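Local coordinates for polysaccharide biosynthesis protein CapD (Bacillus thuringiensis HD-771, PDB 6BWC) that probably acts on UDP-N-acetylglucosamine as an NADP-dependent short-chain dehydrogenase-type enzyme in the pathway to CMP-pseudaminic acid, the activated sugar for flagellin glycosylation, at residues L11-T16 against R36-S41; P32-V37 against N58-I63. The protein carries 2 engineered substitutions. All blocks are in the same frame, centred on the assembly; numbering follows the deposited sequence.

How the interactions relate
Both interactions use strand 34-39 of the Rossmann-type sheet, which has strand 9-13 on one flank and strand 59-63 on the other; Arg36 and Val37 belong to both. Interaction 1 is the buried one, nine of its ten touching residues being enclosed, and it ends in polar groups that bind the 2'-phosphate on the adenosine ribose of NADP. Interaction 2 lies further out, about 21 Å from the centre of the chain against 14 Å, at the outermost parallel strand, and is only partly buried; its chemistry is backbone pairing with a few aliphatic contacts. They touch at several points, among them Ile12 CD1 against Val35 CG1 (3.9 Å) and Arg40 O against Ile63 CG2 (3.6 Å).

Interaction 1: L11-T16 against R36-S41; sequences LIIGGT and RVFSRS. With NAP (NADP nicotinamide-adenine-dinucleotide phosphate), chain N.
Thr16 and Ser39 bring their hydroxyls together, OG1 to OG 3.0 Å, where two parallel strands of a Rossmann-type beta-alpha-beta unit reach NADP. Upstream, Ile12 N bonds to Arg36 O almost straight (177°), Phe38 N makes a weak bond to Ile12 O, and Gly14 N reaches Phe38 O at 2.8 Å within the type II turn that runs from Ile12 to Gly15. On the face carrying Leu11, Ile13 and Phe38, Leu11 directs CG away from its backbone N (chi1 -174°), which brings CD1 obliquely against Arg36 CB and Phe38 CB. The edge of the Phe38 ring approaches the adenine, CE2 lying 4.1 Å from NAP C2A. On the other face, Val37 CG1 fits against Gly15 and Thr16 CG2.

Arg40 takes no part in strand packing. Bent at chi3 (-63°), its chain lays the guanidinium over the adenine, with NAP N7A above the centre of one face, while NE points straight at NAP O2X, 3.0 Å away, and NH2 bonds to NAP O3X. The third phosphate oxygen, NAP O1X, receives Ser39 OG at 2.8 Å and the amide of Ser41. Thr16 OG1 also shares a 2.6 Å bond with the ribose oxygen NAP O3B. Arginine charge and several neutral donors thus grip the 2'-phosphate, a geometry consistent with preference for NADP over NAD.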
# COMPACT_ATOMS: atom_id res chain seq x y z
N LEU C 11 24.03 11.65 -6.38
CA LEU C 11 23.56 10.45 -5.69
C LEU C 11 24.11 9.22 -6.41
O LEU C 11 23.90 9.08 -7.63
CB LEU C 11 22.03 10.39 -5.69
CG LEU C 11 21.34 9.28 -4.90
CD1 LEU C 11 21.51 9.40 -3.39
CD2 LEU C 11 19.86 9.29 -5.22
N ILE C 12 24.84 8.36 -5.68
CA ILE C 12 25.22 7.03 -6.18
C ILE C 12 24.41 6.00 -5.45
O ILE C 12 24.84 5.47 -4.41
CB ILE C 12 26.71 6.68 -5.97
CG1 ILE C 12 27.62 7.80 -6.46
CG2 ILE C 12 27.03 5.41 -6.74
CD1 ILE C 12 29.07 7.56 -6.12
N ILE C 13 23.24 5.71 -6.02
CA ILE C 13 22.34 4.64 -5.55
C ILE C 13 23.06 3.30 -5.71
O ILE C 13 23.17 2.79 -6.83
CB ILE C 13 20.98 4.66 -6.31
CG1 ILE C 13 20.19 5.96 -6.00
CG2 ILE C 13 20.11 3.43 -6.00
CD1 ILE C 13 18.94 6.14 -6.83
N GLY C 14 23.54 2.76 -4.59
CA GLY C 14 24.38 1.55 -4.56
C GLY C 14 25.87 1.86 -4.53
O GLY C 14 26.67 1.14 -5.14
N GLY C 15 26.25 2.91 -3.80
CA GLY C 15 27.65 3.32 -3.66
C GLY C 15 28.51 2.52 -2.69
O GLY C 15 29.71 2.77 -2.59
N THR C 16 27.93 1.58 -1.95
CA THR C 16 28.73 0.71 -1.07
C THR C 16 29.40 -0.43 -1.82
O THR C 16 30.37 -0.99 -1.33
CB THR C 16 27.92 0.13 0.11
OG1 THR C 16 26.70 -0.48 -0.35
CG2 THR C 16 27.60 1.21 1.14
N ARG C 36 26.25 11.75 -2.40
CA ARG C 36 25.51 10.93 -1.46
C ARG C 36 25.70 9.45 -1.79
O ARG C 36 25.77 9.08 -2.96
CB ARG C 36 24.04 11.33 -1.52
CG ARG C 36 23.82 12.79 -1.13
CD ARG C 36 22.34 13.14 -0.90
NE ARG C 36 22.11 14.59 -0.79
CZ ARG C 36 20.94 15.20 -0.99
NH1 ARG C 36 19.85 14.52 -1.32
NH2 ARG C 36 20.83 16.51 -0.90
N VAL C 37 25.83 8.63 -0.74
CA VAL C 37 25.88 7.16 -0.86
C VAL C 37 24.56 6.58 -0.30
O VAL C 37 24.20 6.86 0.85
CB VAL C 37 27.09 6.57 -0.09
CG1 VAL C 37 27.02 5.06 -0.02
CG2 VAL C 37 28.38 6.94 -0.77
N PHE C 38 23.87 5.78 -1.13
CA PHE C 38 22.56 5.19 -0.82
C PHE C 38 22.62 3.65 -0.90
O PHE C 38 22.69 3.08 -1.99
CB PHE C 38 21.52 5.73 -1.78
CG PHE C 38 20.09 5.40 -1.41
CD1 PHE C 38 19.26 6.37 -0.87
CD2 PHE C 38 19.55 4.13 -1.64
CE1 PHE C 38 17.93 6.07 -0.57
CE2 PHE C 38 18.23 3.84 -1.33
CZ PHE C 38 17.42 4.80 -0.80
N SER C 39 22.56 2.99 0.25
CA SER C 39 22.78 1.57 0.40
C SER C 39 21.86 1.14 1.53
O SER C 39 21.54 1.97 2.40
CB SER C 39 24.27 1.35 0.74
OG SER C 39 24.54 0.21 1.56
N ARG C 40 21.43 -0.12 1.56
CA ARG C 40 20.62 -0.61 2.69
C ARG C 40 21.43 -0.91 3.94
O ARG C 40 20.96 -0.73 5.03
CB ARG C 40 19.92 -1.90 2.32
CG ARG C 40 19.02 -1.81 1.11
CD ARG C 40 18.66 -3.22 0.69
NE ARG C 40 19.85 -3.96 0.29
CZ ARG C 40 19.89 -5.24 -0.05
NH1 ARG C 40 18.77 -5.97 -0.08
NH2 ARG C 40 21.06 -5.80 -0.38
N SER C 41 22.64 -1.41 3.76
CA SER C 41 23.36 -2.08 4.84
C SER C 41 24.26 -1.10 5.63
O SER C 41 25.24 -0.57 5.09
CB SER C 41 24.17 -3.23 4.24
OG SER C 41 24.42 -4.23 5.19
PA NAP N . 27.53 -4.91 -5.76
O1A NAP N . 28.96 -4.88 -5.30
O2A NAP N . 26.69 -6.02 -5.22
O5B NAP N . 26.82 -3.52 -5.46
C5B NAP N . 25.42 -3.48 -5.19
C4B NAP N . 25.07 -2.16 -4.49
O4B NAP N . 23.67 -1.96 -4.36
C3B NAP N . 25.59 -2.18 -3.08
O3B NAP N . 25.92 -0.82 -2.80
C2B NAP N . 24.42 -2.68 -2.29
O2B NAP N . 24.62 -2.35 -0.93
C1B NAP N . 23.26 -1.98 -2.99
N9A NAP N . 21.87 -2.56 -2.94
C8A NAP N . 21.43 -3.83 -3.17
N7A NAP N . 20.06 -3.93 -3.05
C5A NAP N . 19.61 -2.70 -2.76
C6A NAP N . 18.30 -2.05 -2.49
N6A NAP N . 17.15 -2.74 -2.51
N1A NAP N . 18.28 -0.73 -2.22
C2A NAP N . 19.40 0.01 -2.18
N3A NAP N . 20.62 -0.50 -2.40
C4A NAP N . 20.80 -1.81 -2.69
O3 NAP N . 27.40 -4.91 -7.37
PN NAP N . 28.43 -4.28 -8.45
O1N NAP N . 29.03 -2.97 -7.97
O2N NAP N . 29.32 -5.38 -8.95
O5D NAP N . 27.46 -4.02 -9.68
C5D NAP N . 26.77 -2.80 -9.76
C4D NAP N . 25.81 -2.82 -10.94
O4D NAP N . 26.53 -3.30 -12.08
C3D NAP N . 24.54 -3.69 -10.82
O3D NAP N . 23.42 -2.91 -11.25
C2D NAP N . 24.76 -4.85 -11.76
O2D NAP N . 23.55 -5.30 -12.39
C1D NAP N . 25.72 -4.25 -12.79
N1N NAP N . 26.59 -5.22 -13.46
C2N NAP N . 27.61 -5.76 -12.76
C3N NAP N . 28.50 -6.68 -13.29
C7N NAP N . 29.60 -7.29 -12.51
O7N NAP N . 30.22 -8.23 -13.01
N7N NAP N . 29.91 -6.87 -11.28
C4N NAP N . 28.35 -7.07 -14.72
C5N NAP N . 27.21 -6.44 -15.38
C6N NAP N . 26.39 -5.52 -14.74
P2B NAP N . 23.78 -3.06 0.25
O1X NAP N . 24.58 -2.58 1.44
O2X NAP N . 22.41 -2.43 0.23
O3X NAP N . 23.80 -4.58 -0.04

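Interaction 2: P32-V37 against N58-I63; sequences PKVVRV and NIRYLI
A right-handed beta-alpha-beta crossover of the Rossmann-type fold joins these strands: 34-39 leads through helix 42-51 to 59-63, the outermost parallel strand of the main sheet in this chain. The segment axes run 4.7 Å apart at 24°, and the bonds switch partners as in regular parallel pairing. Val35 N gives to Asn58 O at 2.7 Å, Arg60 N to Val35 O, Val37 N to Arg60 O, and Leu62 N to Val37 O at 2.8 Å; the last has a C=O...N angle of 172°. Each carbonyl of Asn58 and Val35 also meets a CA-H, from Val34 and Ile59 respectively.

Side chains meet differently on the two faces. Where helices 18-29 and 42-51 cover the sheet, Val37 CB approaches the Tyr61 ring obliquely, 4.1 Å from CD1, and its CG2 looks toward Ile59 CG2; Tyr61 OH is held by Asn56. On the opposite face, Val34 and Arg60 cross at about a right angle: CG2, placed anti to the valine N, touches Arg60 CG at 3.6 Å. Further along, Arg36 CD rests against Leu62 CD2, while its guanidinium continues to Ala75 O and Glu77. Arg60 bends back on its own strand, where NE bonds to Ile59 O from above the carbonyl plane. At the start of the pair, the amide of Asn58 lies across Pro32, and ND2 makes a long, weak but nearly straight bond to Pro32 O, 3.4 Å at 176°.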
# COMPACT_ATOMS: atom_id res chain seq x y z
N PRO C 32 32.95 17.93 -6.16
CA PRO C 32 31.55 18.33 -6.20
C PRO C 32 31.08 18.89 -4.88
O PRO C 32 31.77 18.71 -3.87
CB PRO C 32 30.84 17.00 -6.43
CG PRO C 32 31.65 16.03 -5.65
CD PRO C 32 33.08 16.51 -5.78
N LYS C 33 29.90 19.48 -4.87
CA LYS C 33 29.41 20.05 -3.64
C LYS C 33 29.22 18.97 -2.59
O LYS C 33 29.76 19.08 -1.49
CB LYS C 33 28.11 20.83 -3.80
CG LYS C 33 27.67 21.50 -2.48
CD LYS C 33 26.92 22.81 -2.68
CE LYS C 33 27.09 23.76 -1.50
NZ LYS C 33 26.62 25.13 -1.88
N VAL C 34 28.44 17.95 -2.95
CA VAL C 34 28.24 16.77 -2.10
C VAL C 34 28.06 15.57 -3.00
O VAL C 34 27.61 15.72 -4.13
CB VAL C 34 27.02 16.94 -1.16
CG1 VAL C 34 25.69 16.89 -1.91
CG2 VAL C 34 27.03 15.90 -0.08
N VAL C 35 28.46 14.40 -2.51
CA VAL C 35 28.13 13.12 -3.11
C VAL C 35 27.38 12.36 -2.05
O VAL C 35 27.83 12.32 -0.91
CB VAL C 35 29.38 12.28 -3.47
CG1 VAL C 35 28.98 10.98 -4.19
CG2 VAL C 35 30.35 13.09 -4.34
N ARG C 36 26.25 11.75 -2.40
CA ARG C 36 25.51 10.93 -1.46
C ARG C 36 25.70 9.45 -1.79
O ARG C 36 25.77 9.08 -2.96
CB ARG C 36 24.04 11.33 -1.52
CG ARG C 36 23.82 12.79 -1.13
CD ARG C 36 22.34 13.14 -0.90
NE ARG C 36 22.11 14.59 -0.79
CZ ARG C 36 20.94 15.20 -0.99
NH1 ARG C 36 19.85 14.52 -1.32
NH2 ARG C 36 20.83 16.51 -0.90
N VAL C 37 25.83 8.63 -0.74
CA VAL C 37 25.88 7.16 -0.86
C VAL C 37 24.56 6.58 -0.30
O VAL C 37 24.20 6.86 0.85
CB VAL C 37 27.09 6.57 -0.09
CG1 VAL C 37 27.02 5.06 -0.02
CG2 VAL C 37 28.38 6.94 -0.77
N ASN C 58 32.51 16.26 2.00
CA ASN C 58 31.54 16.38 0.90
C ASN C 58 30.81 15.06 0.55
O ASN C 58 30.27 14.91 -0.54
CB ASN C 58 32.21 17.05 -0.34
CG ASN C 58 33.44 16.28 -0.87
OD1 ASN C 58 34.10 15.51 -0.15
ND2 ASN C 58 33.75 16.51 -2.15
N ILE C 59 30.76 14.12 1.51
CA ILE C 59 30.09 12.82 1.36
C ILE C 59 29.01 12.68 2.41
O ILE C 59 29.22 13.04 3.55
CB ILE C 59 31.06 11.65 1.57
CG1 ILE C 59 32.26 11.80 0.64
CG2 ILE C 59 30.36 10.31 1.34
CD1 ILE C 59 33.24 10.64 0.66
N ARG C 60 27.85 12.16 2.03
CA ARG C 60 26.78 11.86 2.99
C ARG C 60 26.40 10.38 2.90
O ARG C 60 26.50 9.79 1.85
CB ARG C 60 25.55 12.73 2.71
CG ARG C 60 25.76 14.25 2.85
CD ARG C 60 26.00 14.70 4.29
NE ARG C 60 27.38 15.14 4.45
CZ ARG C 60 27.82 16.40 4.43
NH1 ARG C 60 26.98 17.43 4.33
NH2 ARG C 60 29.12 16.64 4.54
N TYR C 61 25.98 9.78 4.02
CA TYR C 61 25.69 8.34 4.05
C TYR C 61 24.21 8.03 4.38
O TYR C 61 23.83 7.91 5.55
CB TYR C 61 26.67 7.65 5.01
CG TYR C 61 28.11 7.74 4.57
CD1 TYR C 61 28.66 6.79 3.73
CD2 TYR C 61 28.93 8.79 4.98
CE1 TYR C 61 29.96 6.88 3.31
CE2 TYR C 61 30.25 8.89 4.57
CZ TYR C 61 30.76 7.93 3.74
OH TYR C 61 32.06 8.00 3.30
N LEU C 62 23.40 7.88 3.33
CA LEU C 62 21.97 7.64 3.44
C LEU C 62 21.61 6.18 3.35
O LEU C 62 21.62 5.60 2.27
CB LEU C 62 21.19 8.39 2.35
CG LEU C 62 20.74 9.83 2.61
CD1 LEU C 62 21.80 10.63 3.36
CD2 LEU C 62 20.43 10.49 1.28
N ILE C 63 21.27 5.61 4.50
CA ILE C 63 20.70 4.28 4.58
C ILE C 63 19.30 4.31 3.99
O ILE C 63 18.53 5.24 4.26
CB ILE C 63 20.63 3.77 6.03
CG1 ILE C 63 22.04 3.60 6.62
CG2 ILE C 63 19.85 2.47 6.12
CD1 ILE C 63 22.80 2.39 6.12